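Local coordinates for putative endonuclease/exonuclease/phosphatase family protein (Bacteroides vulgatus ATCC 8482, PDB 3G6S) that probably hydrolyses phosphodiester bonds of nucleic acids as a nuclease of the endonuclease/exonuclease/phosphatase family, at residues K85-L98 against V115-A127. Residues are numbered along the deposited sequence; the frame is centred on the assembly and turned at random.
Sequences KDKYEVLDSNTFWL and VRIATWAKFKDKA
Trp120 lies flat beneath the backbone of Ser93 and Asn94, the centrepiece of an antiparallel pairing between strands 88-97 and 117-125. Its CG stands between the backbone N and the carbonyl carbon (chi1 63°), which lays the indole across the neighbouring strand: Ser93 CA sits 3.9 Å from the centroid of the six-membered ring, a CH-pi contact over the face. The Asp92 carboxylate, turned nearly perpendicular to the indole, meets its rim in plane, OD2 3.2 Å from CH2 of Trp120. At the pyrrole edge a water, in the ring plane, accepts from both Trp120 NE1 and Asn94 ND2. With an alanine here, the CH-pi cover of Ser93 CA would be lost, and Phe96 and the water would probably be left without their indole neighbour. Farther along this face, Phe96 meets Trp120 rim to rim and takes Ala118 CB over its ring; Leu153 of helix 144-161 also touches Phe96.

The opposite face carries Trp97, whose pyrrole ring receives Ile117 CG2 at 3.4 Å from its centroid, while Val115 CG2 abuts the edge; Trp97 NE1 donates a hydrogen bond to Arg69 O. At the other end Val90 CG2 packs on Phe123 CE1 (3.6 Å), and Tyr83 meets Phe123 edge-to-face. Asn94 and Trp120 exchange backbone bonds, Trp120 N reaching Asn94 O at 2.8 Å. Leu91 and Asp92 both oppose Lys122 in a classic beta bulge, with Leu91 N bonded to Lys122 O at 2.8 Å. Beyond it Glu89 and Lys124 run side by side into a weak salt bridge (OE1 to NZ, 3.4 Å).

Strand 88-97 borders one sheet of the two-sheet core of this DNase I-like fold, and the chemistry is consistent with a border held by backbone bonds and indole packing, to which the long Glu89-Lys124 pair probably adds little.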
ATOM      1  N   LYS A  85     -15.738  -7.334   2.375  1.00 38.70           N
ATOM      2  CA  LYS A  85     -16.118  -8.752   2.325  1.00 36.40           C
ATOM      3  C   LYS A  85     -17.240  -9.025   1.329  1.00 37.55           C
ATOM      4  O   LYS A  85     -17.192  -9.998   0.578  1.00 38.34           O
ATOM      5  CB  LYS A  85     -16.582  -9.227   3.704  1.00 38.39           C
ATOM      6  CG  LYS A  85     -15.702  -8.766   4.846  1.00 48.12           C
ATOM      7  CD  LYS A  85     -16.317  -9.053   6.214  1.00 38.03           C
ATOM      8  CE  LYS A  85     -16.180 -10.514   6.605  1.00 47.85           C
ATOM      9  NZ  LYS A  85     -16.548 -10.739   8.032  1.00 53.66           N
ATOM     10  N   ASP A  86     -18.244  -8.151   1.337  1.00 37.50           N
ATOM     11  CA  ASP A  86     -19.412  -8.279   0.477  1.00 38.93           C
ATOM     12  C   ASP A  86     -19.205  -7.836  -0.969  1.00 41.72           C
ATOM     13  O   ASP A  86     -19.977  -8.214  -1.848  1.00 48.14           O
ATOM     14  CB  ASP A  86     -20.594  -7.515   1.093  1.00 39.49           C
ATOM     15  CG  ASP A  86     -20.282  -6.045   1.348  1.00 57.81           C
ATOM     16  OD1 ASP A  86     -19.385  -5.743   2.179  1.00 62.90           O
ATOM     17  OD2 ASP A  86     -20.938  -5.180   0.718  1.00 58.22           O
ATOM     18  N   LYS A  87     -18.173  -7.042  -1.229  1.00 37.39           N
ATOM     19  CA  LYS A  87     -17.923  -6.584  -2.591  1.00 27.58           C
ATOM     20  C   LYS A  87     -16.962  -7.448  -3.392  1.00 23.97           C
ATOM     21  O   LYS A  87     -17.195  -7.701  -4.571  1.00 22.63           O
ATOM     22  CB  LYS A  87     -17.382  -5.156  -2.591  1.00 29.21           C
ATOM     23  CG  LYS A  87     -18.423  -4.065  -2.570  1.00 30.38           C
ATOM     24  CD  LYS A  87     -17.822  -2.840  -3.237  1.00 37.84           C
ATOM     25  CE  LYS A  87     -18.733  -1.641  -3.198  1.00 40.88           C
ATOM     26  NZ  LYS A  87     -18.105  -0.523  -3.954  1.00 50.44           N
ATOM     27  N   TYR A  88     -15.887  -7.900  -2.755  1.00 20.06           N
ATOM     28  CA  TYR A  88     -14.884  -8.700  -3.449  1.00 24.38           C
ATOM     29  C   TYR A  88     -14.592 -10.055  -2.824  1.00 28.17           C
ATOM     30  O   TYR A  88     -14.625 -10.216  -1.602  1.00 24.94           O
ATOM     31  CB  TYR A  88     -13.580  -7.912  -3.527  1.00 15.43           C
ATOM     32  CG  TYR A  88     -13.792  -6.473  -3.908  1.00 23.28           C
ATOM     33  CD1 TYR A  88     -13.996  -6.105  -5.238  1.00 18.69           C
ATOM     34  CD2 TYR A  88     -13.860  -5.485  -2.929  1.00 22.47           C
ATOM     35  CE1 TYR A  88     -14.268  -4.789  -5.580  1.00 23.70           C
ATOM     36  CE2 TYR A  88     -14.134  -4.165  -3.259  1.00 28.13           C
ATOM     37  CZ  TYR A  88     -14.339  -3.820  -4.580  1.00 23.78           C
ATOM     38  OH  TYR A  88     -14.636  -2.515  -4.906  1.00 28.59           O
ATOM     39  N   GLU A  89     -14.292 -11.030  -3.676  1.00 29.87           N
ATOM     40  CA  GLU A  89     -13.954 -12.367  -3.216  1.00 27.52           C
ATOM     41  C   GLU A  89     -12.480 -12.600  -3.517  1.00 25.39           C
ATOM     42  O   GLU A  89     -11.981 -12.177  -4.554  1.00 34.36           O
ATOM     43  CB  GLU A  89     -14.785 -13.409  -3.948  1.00 40.07           C
ATOM     44  CG  GLU A  89     -14.602 -14.812  -3.412  1.00 51.38           C
ATOM     45  CD  GLU A  89     -14.952 -15.858  -4.447  1.00 72.60           C
ATOM     46  OE1 GLU A  89     -16.012 -15.719  -5.101  1.00 78.57           O
ATOM     47  OE2 GLU A  89     -14.173 -16.826  -4.605  1.00 83.44           O
ATOM     48  N   VAL A  90     -11.784 -13.263  -2.603  1.00 24.57           N
ATOM     49  CA  VAL A  90     -10.367 -13.542  -2.784  1.00 25.11           C
ATOM     50  C   VAL A  90     -10.181 -14.911  -3.422  1.00 32.38           C
ATOM     51  O   VAL A  90     -10.440 -15.930  -2.783  1.00 26.76           O
ATOM     52  CB  VAL A  90      -9.623 -13.529  -1.442  1.00 19.60           C
ATOM     53  CG1 VAL A  90      -8.192 -13.982  -1.642  1.00 16.73           C
ATOM     54  CG2 VAL A  90      -9.659 -12.132  -0.851  1.00 26.05           C
ATOM     55  N   LEU A  91      -9.738 -14.940  -4.678  1.00 29.44           N
ATOM     56  CA  LEU A  91      -9.530 -16.215  -5.358  1.00 33.22           C
ATOM     57  C   LEU A  91      -8.244 -16.858  -4.855  1.00 34.97           C
ATOM     58  O   LEU A  91      -8.161 -18.077  -4.688  1.00 29.50           O
ATOM     59  CB  LEU A  91      -9.449 -16.013  -6.870  1.00 33.02           C
ATOM     60  CG  LEU A  91     -10.734 -15.515  -7.529  1.00 39.36           C
ATOM     61  CD1 LEU A  91     -10.473 -15.245  -8.998  1.00 25.56           C
ATOM     62  CD2 LEU A  91     -11.837 -16.546  -7.348  1.00 24.77           C
ATOM     63  N   ASP A  92      -7.247 -16.024  -4.598  1.00 31.43           N
ATOM     64  CA  ASP A  92      -5.976 -16.505  -4.110  1.00 30.80           C
ATOM     65  C   ASP A  92      -5.189 -15.334  -3.565  1.00 32.00           C
ATOM     66  O   ASP A  92      -5.427 -14.188  -3.939  1.00 32.74           O
ATOM     67  CB  ASP A  92      -5.202 -17.205  -5.227  1.00 33.62           C
ATOM     68  CG  ASP A  92      -3.953 -17.896  -4.717  1.00 42.82           C
ATOM     69  OD1 ASP A  92      -3.890 -18.173  -3.492  1.00 34.06           O
ATOM     70  OD2 ASP A  92      -3.052 -18.178  -5.537  1.00 39.17           O
ATOM     71  N   SER A  93      -4.254 -15.621  -2.674  1.00 33.16           N
ATOM     72  CA  SER A  93      -3.463 -14.566  -2.069  1.00 37.59           C
ATOM     73  C   SER A  93      -2.243 -15.150  -1.394  1.00 37.77           C
ATOM     74  O   SER A  93      -2.215 -16.329  -1.051  1.00 43.67           O
ATOM     75  CB  SER A  93      -4.301 -13.823  -1.034  1.00 40.87           C
ATOM     76  OG  SER A  93      -4.818 -14.725  -0.080  1.00 35.30           O
ATOM     77  N   ASN A  94      -1.232 -14.320  -1.193  1.00 41.00           N
ATOM     78  CA  ASN A  94      -0.029 -14.791  -0.545  1.00 43.23           C
ATOM     79  C   ASN A  94       0.918 -13.630  -0.284  1.00 43.93           C
ATOM     80  O   ASN A  94       0.600 -12.476  -0.575  1.00 46.48           O
ATOM     81  CB  ASN A  94       0.645 -15.844  -1.421  1.00 41.89           C
ATOM     82  CG  ASN A  94       1.720 -16.593  -0.686  1.00 52.98           C
ATOM     83  OD1 ASN A  94       1.452 -17.228   0.331  1.00 52.49           O
ATOM     84  ND2 ASN A  94       2.950 -16.517  -1.185  1.00 56.28           N
ATOM     85  N   THR A  95       2.078 -13.934   0.279  1.00 44.92           N
ATOM     86  CA  THR A  95       3.068 -12.911   0.558  1.00 37.91           C
ATOM     87  C   THR A  95       4.461 -13.499   0.341  1.00 30.55           C
ATOM     88  O   THR A  95       4.728 -14.617   0.761  1.00 38.98           O
ATOM     89  CB  THR A  95       2.887 -12.350   2.007  1.00 44.60           C
ATOM     90  OG1 THR A  95       4.006 -11.524   2.358  1.00 54.04           O
ATOM     91  CG2 THR A  95       2.746 -13.473   3.006  1.00 50.50           C
ATOM     92  N   PHE A  96       5.326 -12.764  -0.356  1.00 29.86           N
ATOM     93  CA  PHE A  96       6.685 -13.224  -0.617  1.00 25.86           C
ATOM     94  C   PHE A  96       7.695 -12.204  -0.113  1.00 33.54           C
ATOM     95  O   PHE A  96       7.354 -11.042   0.114  1.00 40.12           O
ATOM     96  CB  PHE A  96       6.898 -13.482  -2.114  1.00 28.91           C
ATOM     97  CG  PHE A  96       6.624 -12.292  -2.985  1.00 37.83           C
ATOM     98  CD1 PHE A  96       7.619 -11.345  -3.239  1.00 37.56           C
ATOM     99  CD2 PHE A  96       5.360 -12.104  -3.536  1.00 34.40           C
ATOM    100  CE1 PHE A  96       7.355 -10.225  -4.025  1.00 34.52           C
ATOM    101  CE2 PHE A  96       5.084 -10.991  -4.320  1.00 29.52           C
ATOM    102  CZ  PHE A  96       6.084 -10.048  -4.566  1.00 40.14           C
ATOM    103  N   TRP A  97       8.939 -12.640   0.059  1.00 36.76           N
ATOM    104  CA  TRP A  97       9.997 -11.768   0.560  1.00 35.77           C
ATOM    105  C   TRP A  97      10.810 -11.086  -0.531  1.00 37.36           C
ATOM    106  O   TRP A  97      11.286 -11.733  -1.465  1.00 42.02           O
ATOM    107  CB  TRP A  97      10.911 -12.564   1.503  1.00 24.31           C
ATOM    108  CG  TRP A  97      10.325 -12.670   2.863  1.00 24.51           C
ATOM    109  CD1 TRP A  97      10.663 -11.927   3.965  1.00 28.56           C
ATOM    110  CD2 TRP A  97       9.187 -13.451   3.240  1.00 21.02           C
ATOM    111  NE1 TRP A  97       9.794 -12.193   5.001  1.00 29.02           N
ATOM    112  CE2 TRP A  97       8.881 -13.127   4.583  1.00 20.71           C
ATOM    113  CE3 TRP A  97       8.390 -14.392   2.570  1.00 26.38           C
ATOM    114  CZ2 TRP A  97       7.812 -13.704   5.269  1.00 22.46           C
ATOM    115  CZ3 TRP A  97       7.321 -14.970   3.250  1.00 30.48           C
ATOM    116  CH2 TRP A  97       7.044 -14.623   4.593  1.00 36.07           C
ATOM    117  N   LEU A  98      10.946  -9.768  -0.411  1.00 35.73           N
ATOM    118  CA  LEU A  98      11.705  -8.989  -1.379  1.00 39.47           C
ATOM    119  C   LEU A  98      13.188  -9.302  -1.186  1.00 42.08           C
ATOM    120  O   LEU A  98      13.907  -8.600  -0.470  1.00 43.15           O
ATOM    121  CB  LEU A  98      11.437  -7.484  -1.191  1.00 32.75           C
ATOM    122  CG  LEU A  98       9.967  -7.021  -1.290  1.00 34.16           C
ATOM    123  CD1 LEU A  98       9.896  -5.491  -1.264  1.00 24.76           C
ATOM    124  CD2 LEU A  98       9.341  -7.542  -2.581  1.00 20.14           C
ATOM    125  N   VAL A 115      14.236  -6.562   6.785  1.00 42.13           N
ATOM    126  CA  VAL A 115      13.508  -7.525   5.967  1.00 41.37           C
ATOM    127  C   VAL A 115      12.265  -6.838   5.376  1.00 43.87           C
ATOM    128  O   VAL A 115      11.571  -6.085   6.062  1.00 40.18           O
ATOM    129  CB  VAL A 115      13.089  -8.765   6.805  1.00 44.83           C
ATOM    130  CG1 VAL A 115      12.279  -8.338   8.026  1.00 34.50           C
ATOM    131  CG2 VAL A 115      12.277  -9.723   5.943  1.00 50.27           C
ATOM    132  N   ARG A 116      11.992  -7.091   4.101  1.00 34.15           N
ATOM    133  CA  ARG A 116      10.848  -6.477   3.439  1.00 29.48           C
ATOM    134  C   ARG A 116       9.948  -7.512   2.757  1.00 35.10           C
ATOM    135  O   ARG A 116      10.403  -8.601   2.398  1.00 39.04           O
ATOM    136  CB  ARG A 116      11.338  -5.447   2.417  1.00 25.58           C
ATOM    137  CG  ARG A 116      12.148  -4.306   3.031  1.00 24.26           C
ATOM    138  CD  ARG A 116      11.299  -3.440   3.955  1.00 33.90           C
ATOM    139  NE  ARG A 116      12.123  -2.597   4.817  1.00 53.13           N
ATOM    140  CZ  ARG A 116      11.657  -1.630   5.603  1.00 57.87           C
ATOM    141  NH1 ARG A 116      10.356  -1.367   5.643  1.00 59.25           N
ATOM    142  NH2 ARG A 116      12.495  -0.922   6.353  1.00 53.30           N
ATOM    143  N   ILE A 117       8.671  -7.177   2.589  1.00 29.88           N
ATOM    144  CA  ILE A 117       7.731  -8.091   1.950  1.00 26.70           C
ATOM    145  C   ILE A 117       6.697  -7.395   1.073  1.00 29.72           C
ATOM    146  O   ILE A 117       6.544  -6.167   1.087  1.00 28.42           O
ATOM    147  CB  ILE A 117       6.923  -8.903   2.982  1.00 28.49           C
ATOM    148  CG1 ILE A 117       6.149  -7.948   3.895  1.00 25.51           C
ATOM    149  CG2 ILE A 117       7.836  -9.829   3.760  1.00 28.86           C
ATOM    150  CD1 ILE A 117       5.255  -8.639   4.898  1.00 18.81           C
ATOM    151  N   ALA A 118       5.979  -8.214   0.317  1.00 25.77           N
ATOM    152  CA  ALA A 118       4.906  -7.750  -0.549  1.00 27.50           C
ATOM    153  C   ALA A 118       3.777  -8.761  -0.364  1.00 24.91           C
ATOM    154  O   ALA A 118       4.014  -9.963  -0.388  1.00 26.49           O
ATOM    155  CB  ALA A 118       5.364  -7.728  -2.001  1.00 18.11           C
ATOM    156  N   THR A 119       2.565  -8.281  -0.129  1.00 28.80           N
ATOM    157  CA  THR A 119       1.423  -9.174   0.023  1.00 31.30           C
ATOM    158  C   THR A 119       0.523  -8.909  -1.185  1.00 31.74           C
ATOM    159  O   THR A 119       0.291  -7.757  -1.542  1.00 30.14           O
ATOM    160  CB  THR A 119       0.652  -8.912   1.344  1.00 34.04           C
ATOM    161  OG1 THR A 119       1.426  -9.398   2.447  1.00 31.25           O
ATOM    162  CG2 THR A 119      -0.700  -9.620   1.340  1.00 31.10           C
ATOM    163  N   TRP A 120       0.052  -9.977  -1.828  1.00 30.62           N
ATOM    164  CA  TRP A 120      -0.803  -9.851  -3.005  1.00 26.15           C
ATOM    165  C   TRP A 120      -2.061 -10.680  -2.898  1.00 23.57           C
ATOM    166  O   TRP A 120      -2.162 -11.573  -2.060  1.00 23.08           O
ATOM    167  CB  TRP A 120      -0.056 -10.279  -4.274  1.00 24.36           C
ATOM    168  CG  TRP A 120       0.358 -11.721  -4.287  1.00 28.13           C
ATOM    169  CD1 TRP A 120       1.544 -12.229  -3.865  1.00 27.31           C
ATOM    170  CD2 TRP A 120      -0.438 -12.847  -4.709  1.00 30.72           C
ATOM    171  NE1 TRP A 120       1.545 -13.601  -3.997  1.00 32.67           N
ATOM    172  CE2 TRP A 120       0.344 -14.005  -4.514  1.00 29.55           C
ATOM    173  CE3 TRP A 120      -1.731 -12.983  -5.236  1.00 30.92           C
ATOM    174  CZ2 TRP A 120      -0.122 -15.290  -4.818  1.00 28.61           C
ATOM    175  CZ3 TRP A 120      -2.200 -14.269  -5.542  1.00 43.02           C
ATOM    176  CH2 TRP A 120      -1.387 -15.405  -5.332  1.00 27.00           C
ATOM    177  N   ALA A 121      -3.009 -10.396  -3.781  1.00 22.36           N
ATOM    178  CA  ALA A 121      -4.265 -11.119  -3.794  1.00 19.42           C
ATOM    179  C   ALA A 121      -4.961 -10.974  -5.132  1.00 24.35           C
ATOM    180  O   ALA A 121      -5.055  -9.878  -5.685  1.00 27.06           O
ATOM    181  CB  ALA A 121      -5.165 -10.616  -2.688  1.00 17.23           C
ATOM    182  N   LYS A 122      -5.437 -12.098  -5.654  1.00 22.98           N
ATOM    183  CA  LYS A 122      -6.155 -12.120  -6.913  1.00 17.15           C
ATOM    184  C   LYS A 122      -7.637 -11.986  -6.518  1.00 22.91           C
ATOM    185  O   LYS A 122      -8.225 -12.899  -5.934  1.00 29.62           O
ATOM    186  CB  LYS A 122      -5.864 -13.444  -7.608  1.00 22.25           C
ATOM    187  CG  LYS A 122      -6.533 -13.671  -8.946  1.00 26.89           C
ATOM    188  CD  LYS A 122      -6.085 -15.008  -9.525  1.00 21.01           C
ATOM    189  CE  LYS A 122      -6.867 -15.362 -10.768  1.00 23.74           C
ATOM    190  NZ  LYS A 122      -6.588 -16.753 -11.214  1.00 34.62           N
ATOM    191  N   PHE A 123      -8.223 -10.832  -6.820  1.00 19.42           N
ATOM    192  CA  PHE A 123      -9.614 -10.528  -6.478  1.00 26.45           C
ATOM    193  C   PHE A 123     -10.606 -10.789  -7.586  1.00 22.70           C
ATOM    194  O   PHE A 123     -10.242 -11.008  -8.731  1.00 28.17           O
ATOM    195  CB  PHE A 123      -9.757  -9.055  -6.091  1.00 13.65           C
ATOM    196  CG  PHE A 123      -9.266  -8.736  -4.719  1.00 23.43           C
ATOM    197  CD1 PHE A 123      -9.934  -9.218  -3.599  1.00 26.93           C
ATOM    198  CD2 PHE A 123      -8.166  -7.906  -4.535  1.00 25.17           C
ATOM    199  CE1 PHE A 123      -9.517  -8.869  -2.312  1.00 28.94           C
ATOM    200  CE2 PHE A 123      -7.742  -7.552  -3.249  1.00 31.24           C
ATOM    201  CZ  PHE A 123      -8.425  -8.038  -2.136  1.00 20.11           C
ATOM    202  N   LYS A 124     -11.879 -10.752  -7.227  1.00 29.23           N
ATOM    203  CA  LYS A 124     -12.947 -10.925  -8.196  1.00 28.41           C
ATOM    204  C   LYS A 124     -14.089 -10.079  -7.706  1.00 21.76           C
ATOM    205  O   LYS A 124     -14.464 -10.152  -6.537  1.00 24.32           O
ATOM    206  CB  LYS A 124     -13.418 -12.376  -8.297  1.00 28.03           C
ATOM    207  CG  LYS A 124     -14.486 -12.545  -9.380  1.00 33.83           C
ATOM    208  CD  LYS A 124     -15.669 -13.404  -8.931  1.00 36.64           C
ATOM    209  CE  LYS A 124     -15.325 -14.887  -8.899  1.00 37.25           C
ATOM    210  NZ  LYS A 124     -16.486 -15.706  -8.468  1.00 34.05           N
ATOM    211  N   ASP A 125     -14.631  -9.261  -8.592  1.00 25.34           N
ATOM    212  CA  ASP A 125     -15.747  -8.414  -8.220  1.00 31.81           C
ATOM    213  C   ASP A 125     -16.977  -9.314  -8.229  1.00 35.52           C
ATOM    214  O   ASP A 125     -17.437  -9.725  -9.293  1.00 44.32           O
ATOM    215  CB  ASP A 125     -15.916  -7.288  -9.242  1.00 34.97           C
ATOM    216  CG  ASP A 125     -16.949  -6.271  -8.820  1.00 37.56           C
ATOM    217  OD1 ASP A 125     -16.555  -5.140  -8.458  1.00 43.88           O
ATOM    218  OD2 ASP A 125     -18.157  -6.601  -8.838  1.00 41.73           O
ATOM    219  N   LYS A 126     -17.500  -9.630  -7.050  1.00 34.90           N
ATOM    220  CA  LYS A 126     -18.664 -10.499  -6.969  1.00 45.97           C
ATOM    221  C   LYS A 126     -19.941  -9.777  -7.348  1.00 43.41           C
ATOM    222  O   LYS A 126     -20.933  -9.826  -6.632  1.00 65.83           O
ATOM    223  CB  LYS A 126     -18.788 -11.113  -5.568  1.00 43.12           C
ATOM    224  CG  LYS A 126     -18.885 -10.108  -4.456  1.00 39.38           C
ATOM    225  CD  LYS A 126     -18.144 -10.593  -3.223  1.00 38.37           C
ATOM    226  CE  LYS A 126     -18.646 -11.935  -2.734  1.00 35.57           C
ATOM    227  NZ  LYS A 126     -17.995 -12.287  -1.444  1.00 38.87           N
ATOM    228  N   ALA A 127     -19.909  -9.101  -8.485  1.00 43.29           N
ATOM    229  CA  ALA A 127     -21.071  -8.372  -8.974  1.00 46.15           C
ATOM    230  C   ALA A 127     -20.901  -8.247 -10.479  1.00 38.16           C
ATOM    231  O   ALA A 127     -21.868  -8.340 -11.222  1.00 46.46           O
ATOM    232  CB  ALA A 127     -21.153  -6.984  -8.327  1.00 26.65           C
TER
HETATM  233  O   HOH W   1       3.823 -15.814  -3.549  1.00 40.44           O